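Local coordinates for GTPase-activating protein BEM3 (Saccharomyces cerevisiae S288C, PDB 6FSF), which activates the GTPase activity of CDC42 and, less efficiently, RHO1, and binds phosphatidylinositol 3-phosphate, its tandem PX and PH domains forming the part described here, at residues S56-K59 with V60-D64; Q102-T105 with S106-S109. One frame throughout, in Å; residues are numbered along the deposited sequence.

Contact 1: S56-K59 with V60-D64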
loop_
_atom_site.group_PDB
_atom_site.type_symbol
_atom_site.label_atom_id
_atom_site.label_comp_id
_atom_site.label_asym_id
_atom_site.label_seq_id
_atom_site.Cartn_x
_atom_site.Cartn_y
_atom_site.Cartn_z
ATOM N N SER A 56 8.247 2.956 -6.935
ATOM C CA SER A 56 7.333 2.568 -7.995
ATOM C C SER A 56 7.479 1.076 -8.279
ATOM O O SER A 56 8.479 0.444 -7.926
ATOM C CB SER A 56 7.599 3.375 -9.266
ATOM O OG SER A 56 8.795 2.950 -9.899
ATOM N N ILE A 57 6.456 0.507 -8.924
ATOM C CA ILE A 57 6.510 -0.909 -9.276
ATOM C C ILE A 57 7.662 -1.173 -10.234
ATOM O O ILE A 57 8.270 -2.252 -10.210
ATOM C CB ILE A 57 5.155 -1.362 -9.859
ATOM C CG1 ILE A 57 5.209 -2.833 -10.284
ATOM C CG2 ILE A 57 4.744 -0.473 -11.023
ATOM C CD1 ILE A 57 5.513 -3.787 -9.149
ATOM N N HIS A 58 7.999 -0.190 -11.071
ATOM C CA HIS A 58 9.122 -0.337 -11.989
ATOM C C HIS A 58 10.442 -0.486 -11.237
ATOM O O HIS A 58 11.278 -1.323 -11.597
ATOM C CB HIS A 58 9.176 0.861 -12.936
ATOM C CG HIS A 58 10.359 0.853 -13.850
ATOM N ND1 HIS A 58 10.499 -0.052 -14.879
ATOM C CD2 HIS A 58 11.463 1.637 -13.886
ATOM C CE1 HIS A 58 11.635 0.177 -15.512
ATOM N NE2 HIS A 58 12.240 1.196 -14.929
ATOM N N LYS A 59 10.648 0.322 -10.192
ATOM C CA LYS A 59 11.870 0.205 -9.400
ATOM C C LYS A 59 11.937 -1.143 -8.693
ATOM O O LYS A 59 13.022 -1.718 -8.534
ATOM C CB LYS A 59 11.955 1.333 -8.373
ATOM C CG LYS A 59 12.005 2.733 -8.957
ATOM C CD LYS A 59 12.461 3.738 -7.900
ATOM C CE LYS A 59 11.968 5.150 -8.195
ATOM N NZ LYS A 59 10.730 5.478 -7.431
ATOM N N VAL A 60 10.786 -1.655 -8.250
ATOM C CA VAL A 60 10.744 -2.955 -7.586
ATOM C C VAL A 60 11.195 -4.052 -8.542
ATOM O O VAL A 60 12.013 -4.911 -8.191
ATOM C CB VAL A 60 9.332 -3.228 -7.038
ATOM C CG1 VAL A 60 9.198 -4.677 -6.593
ATOM C CG2 VAL A 60 9.017 -2.281 -5.890
ATOM N N ARG A 61 10.667 -4.036 -9.769
ATOM C CA ARG A 61 11.066 -5.037 -10.752
ATOM C C ARG A 61 12.529 -4.884 -11.141
ATOM O O ARG A 61 13.201 -5.880 -11.436
ATOM C CB ARG A 61 10.178 -4.942 -11.994
ATOM C CG ARG A 61 8.690 -5.032 -11.710
ATOM C CD ARG A 61 7.886 -5.078 -12.999
ATOM N NE ARG A 61 6.448 -5.057 -12.746
ATOM C CZ ARG A 61 5.739 -6.117 -12.375
ATOM N NH1 ARG A 61 6.336 -7.289 -12.207
ATOM N NH2 ARG A 61 4.435 -6.005 -12.166
ATOM N N GLU A 62 13.038 -3.651 -11.145
ATOM C CA GLU A 62 14.433 -3.417 -11.504
ATOM C C GLU A 62 15.376 -4.119 -10.535
ATOM O O GLU A 62 16.310 -4.814 -10.954
ATOM C CB GLU A 62 14.718 -1.916 -11.545
ATOM C CG GLU A 62 16.195 -1.569 -11.534
ATOM C CD GLU A 62 16.446 -0.113 -11.847
ATOM O OE1 GLU A 62 16.169 0.299 -12.993
ATOM O OE2 GLU A 62 16.910 0.624 -10.950
ATOM N N LEU A 63 15.152 -3.946 -9.230
ATOM C CA LEU A 63 15.970 -4.651 -8.248
ATOM C C LEU A 63 15.785 -6.159 -8.363
ATOM O O LEU A 63 16.745 -6.925 -8.211
ATOM C CB LEU A 63 15.629 -4.176 -6.837
ATOM C CG LEU A 63 16.315 -4.955 -5.711
ATOM C CD1 LEU A 63 17.815 -4.700 -5.711
ATOM C CD2 LEU A 63 15.698 -4.614 -4.367
ATOM N N ASP A 64 14.553 -6.600 -8.632
ATOM C CA ASP A 64 14.299 -8.020 -8.843
ATOM C C ASP A 64 15.090 -8.551 -10.031
ATOM O O ASP A 64 15.690 -9.629 -9.952
ATOM C CB ASP A 64 12.802 -8.257 -9.047
ATOM C CG ASP A 64 12.461 -9.725 -9.212
ATOM O OD1 ASP A 64 12.538 -10.466 -8.211
ATOM O OD2 ASP A 64 12.106 -10.134 -10.335
HETATM O O HOH W 1 15.497 0.015 -8.070
#
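V60 N donates to S56 O at 3.1 Å, the first of four consecutive i to i+4 backbone bonds that open helix 57-70; R61 N to I57 O, E62 N to H58 O and L63 N to K59 O follow. The start of the helix is closed by a side chain. S56 sits at the N-cap and its OG accepts from K59 N at 3.2 Å with an N-H...O angle of 161°, so an amide of the first turn that has no preceding helical carbonyl is satisfied. One acceptor further along has two donors: K59 O takes L63 N and, at 3.1 Å, a water. That water also donates to E62 OE2 (3.3 Å from the water), tying the carboxylate back to the helix backbone a turn earlier. In the PX domain S56 alone separates strand 49-55 from this helix, so the cap marks the passage from sheet to helix. Along one flank I57 CD1 stands 3.6 Å above the plane of the R61 guanidinium, offset toward the rim, while I57 CG1 comes to 3.5 Å from R61 NE. With CG anti to the carbonyl carbon (chi1 -55°) and the chain extended from CG to NE, R61 runs back toward the start of the helix, its CG passing 3.2 Å from I57 O. From loops, F85 touches I57 and L79 packs on V60.

Contact 2: Q102-T105 with S106-S109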
loop_
_atom_site.group_PDB
_atom_site.type_symbol
_atom_site.label_atom_id
_atom_site.label_comp_id
_atom_site.label_asym_id
_atom_site.label_seq_id
_atom_site.Cartn_x
_atom_site.Cartn_y
_atom_site.Cartn_z
ATOM N N GLN A 102 4.849 -10.901 1.217
ATOM C CA GLN A 102 5.543 -12.185 1.170
ATOM C C GLN A 102 6.882 -12.062 0.458
ATOM O O GLN A 102 7.868 -12.695 0.856
ATOM C CB GLN A 102 4.671 -13.226 0.470
ATOM C CG GLN A 102 3.417 -13.581 1.230
ATOM C CD GLN A 102 3.719 -14.034 2.640
ATOM O OE1 GLN A 102 3.387 -13.349 3.606
ATOM N NE2 GLN A 102 4.353 -15.193 2.766
ATOM N N TYR A 103 6.931 -11.257 -0.603
ATOM C CA TYR A 103 8.146 -11.120 -1.398
ATOM C C TYR A 103 9.284 -10.535 -0.571
ATOM O O TYR A 103 10.377 -11.110 -0.493
ATOM C CB TYR A 103 7.861 -10.251 -2.622
ATOM C CG TYR A 103 9.072 -9.943 -3.476
ATOM C CD1 TYR A 103 9.471 -10.812 -4.482
ATOM C CD2 TYR A 103 9.800 -8.774 -3.292
ATOM C CE1 TYR A 103 10.570 -10.532 -5.273
ATOM C CE2 TYR A 103 10.901 -8.485 -4.077
ATOM C CZ TYR A 103 11.280 -9.368 -5.067
ATOM O OH TYR A 103 12.372 -9.086 -5.855
ATOM N N TYR A 104 9.045 -9.383 0.057
ATOM C CA TYR A 104 10.137 -8.692 0.734
ATOM C C TYR A 104 10.462 -9.314 2.084
ATOM O O TYR A 104 11.579 -9.152 2.584
ATOM C CB TYR A 104 9.807 -7.211 0.885
ATOM C CG TYR A 104 10.096 -6.414 -0.365
ATOM C CD1 TYR A 104 11.383 -6.342 -0.877
ATOM C CD2 TYR A 104 9.087 -5.730 -1.029
ATOM C CE1 TYR A 104 11.657 -5.618 -2.018
ATOM C CE2 TYR A 104 9.348 -5.007 -2.173
ATOM C CZ TYR A 104 10.638 -4.952 -2.665
ATOM O OH TYR A 104 10.909 -4.226 -3.806
ATOM N N THR A 105 9.510 -10.021 2.691
ATOM C CA THR A 105 9.835 -10.809 3.875
ATOM C C THR A 105 10.842 -11.898 3.534
ATOM O O THR A 105 11.773 -12.160 4.304
ATOM C CB THR A 105 8.564 -11.418 4.480
ATOM O OG1 THR A 105 7.715 -10.369 4.969
ATOM C CG2 THR A 105 8.902 -12.357 5.627
ATOM N N SER A 106 10.682 -12.529 2.370
ATOM C CA SER A 106 11.616 -13.570 1.960
ATOM C C SER A 106 12.985 -12.986 1.629
ATOM O O SER A 106 14.016 -13.592 1.944
ATOM C CB SER A 106 11.046 -14.338 0.764
ATOM O OG SER A 106 9.796 -14.926 1.082
ATOM N N ILE A 107 13.012 -11.801 1.010
ATOM C CA ILE A 107 14.273 -11.193 0.592
ATOM C C ILE A 107 15.185 -10.975 1.794
ATOM O O ILE A 107 16.334 -11.431 1.816
ATOM C CB ILE A 107 14.005 -9.876 -0.161
ATOM C CG1 ILE A 107 13.358 -10.163 -1.512
ATOM C CG2 ILE A 107 15.290 -9.086 -0.341
ATOM C CD1 ILE A 107 14.198 -11.041 -2.420
ATOM N N PHE A 108 14.682 -10.287 2.817
ATOM C CA PHE A 108 15.462 -9.990 4.009
ATOM C C PHE A 108 15.563 -11.173 4.967
ATOM O O PHE A 108 16.055 -11.000 6.089
ATOM C CB PHE A 108 14.872 -8.773 4.727
ATOM C CG PHE A 108 15.011 -7.490 3.953
ATOM C CD1 PHE A 108 13.960 -7.006 3.192
ATOM C CD2 PHE A 108 16.202 -6.783 3.970
ATOM C CE1 PHE A 108 14.090 -5.827 2.469
ATOM C CE2 PHE A 108 16.339 -5.605 3.250
ATOM C CZ PHE A 108 15.283 -5.125 2.498
ATOM N N SER A 109 15.115 -12.357 4.553
ATOM C CA SER A 109 15.292 -13.573 5.333
ATOM C C SER A 109 16.370 -14.488 4.773
ATOM O O SER A 109 16.728 -15.472 5.431
ATOM C CB SER A 109 13.971 -14.349 5.427
ATOM O OG SER A 109 12.998 -13.598 6.130
#
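Q102 O is gripped by two donors of one residue: S106 N at 3.2 Å and S106 OG at 3.0 Å, arriving from opposite faces of the carbonyl plane. S106 OG is anti to its own carbonyl carbon (chi1 -59°), which turns the hydroxyl back along the helix to the acceptor its amide already uses. A second serine does similar work at the end of the helix, where S109 OG donates to T105 O at 2.6 Å, tilted 25° from the carbonyl plane. Among the backbone bonds, I107 N donates to Y103 O, and F108 N to Y104 O only weakly, at 3.3 Å though nearly straight. S109 N turns instead to S106 O, three residues back, at 3.1 Å. F108 is the first residue to leave helical backbone angles, and with this change of bonding it marks the C-terminal end of helix 90-107 of the PX domain, the S109 hydroxyl serving a carbonyl of the last turn. Apolar contacts line the inward flank. I107 CG1 makes a CH-pi contact over one face of the Y103 ring, 4.2 Å from the centroid and 22° off the normal, and M67 of helix 57-70 touches both residues. Neighbouring tyrosines also meet: Y103 CD2 lies 3.6 Å above the plane of the Y104 ring, over its centre. Y104 O lies at the edge of the F108 ring, near its plane, 3.3 Å from CD1. Beyond this pair, F108 packs edge-to-face on F16 and touches I121 and I125 of helix 115-125.

In the fold
Contacts 1 and 2 belong to two helices that follow each other in the chain, 57-70 and 90-107, and their centres lie about 15 Å apart within the PX domain. They touch directly at two points. Y103 OH lies 2.7 Å from D64 OD1, a probable hydrogen bond; D64 OD1 also forms a salt bridge with K68 NZ one turn on in the same helix, so OD1 has one partner within helix 57-70 and one on helix 90-107. V60 CG1 packs against Y104 OH at 3.3 Å. Between the helices in the chain, loop residue L79 touches both V60 and Y103, and P77 touches Y103 and I107. Neither contact involves a bound lipid.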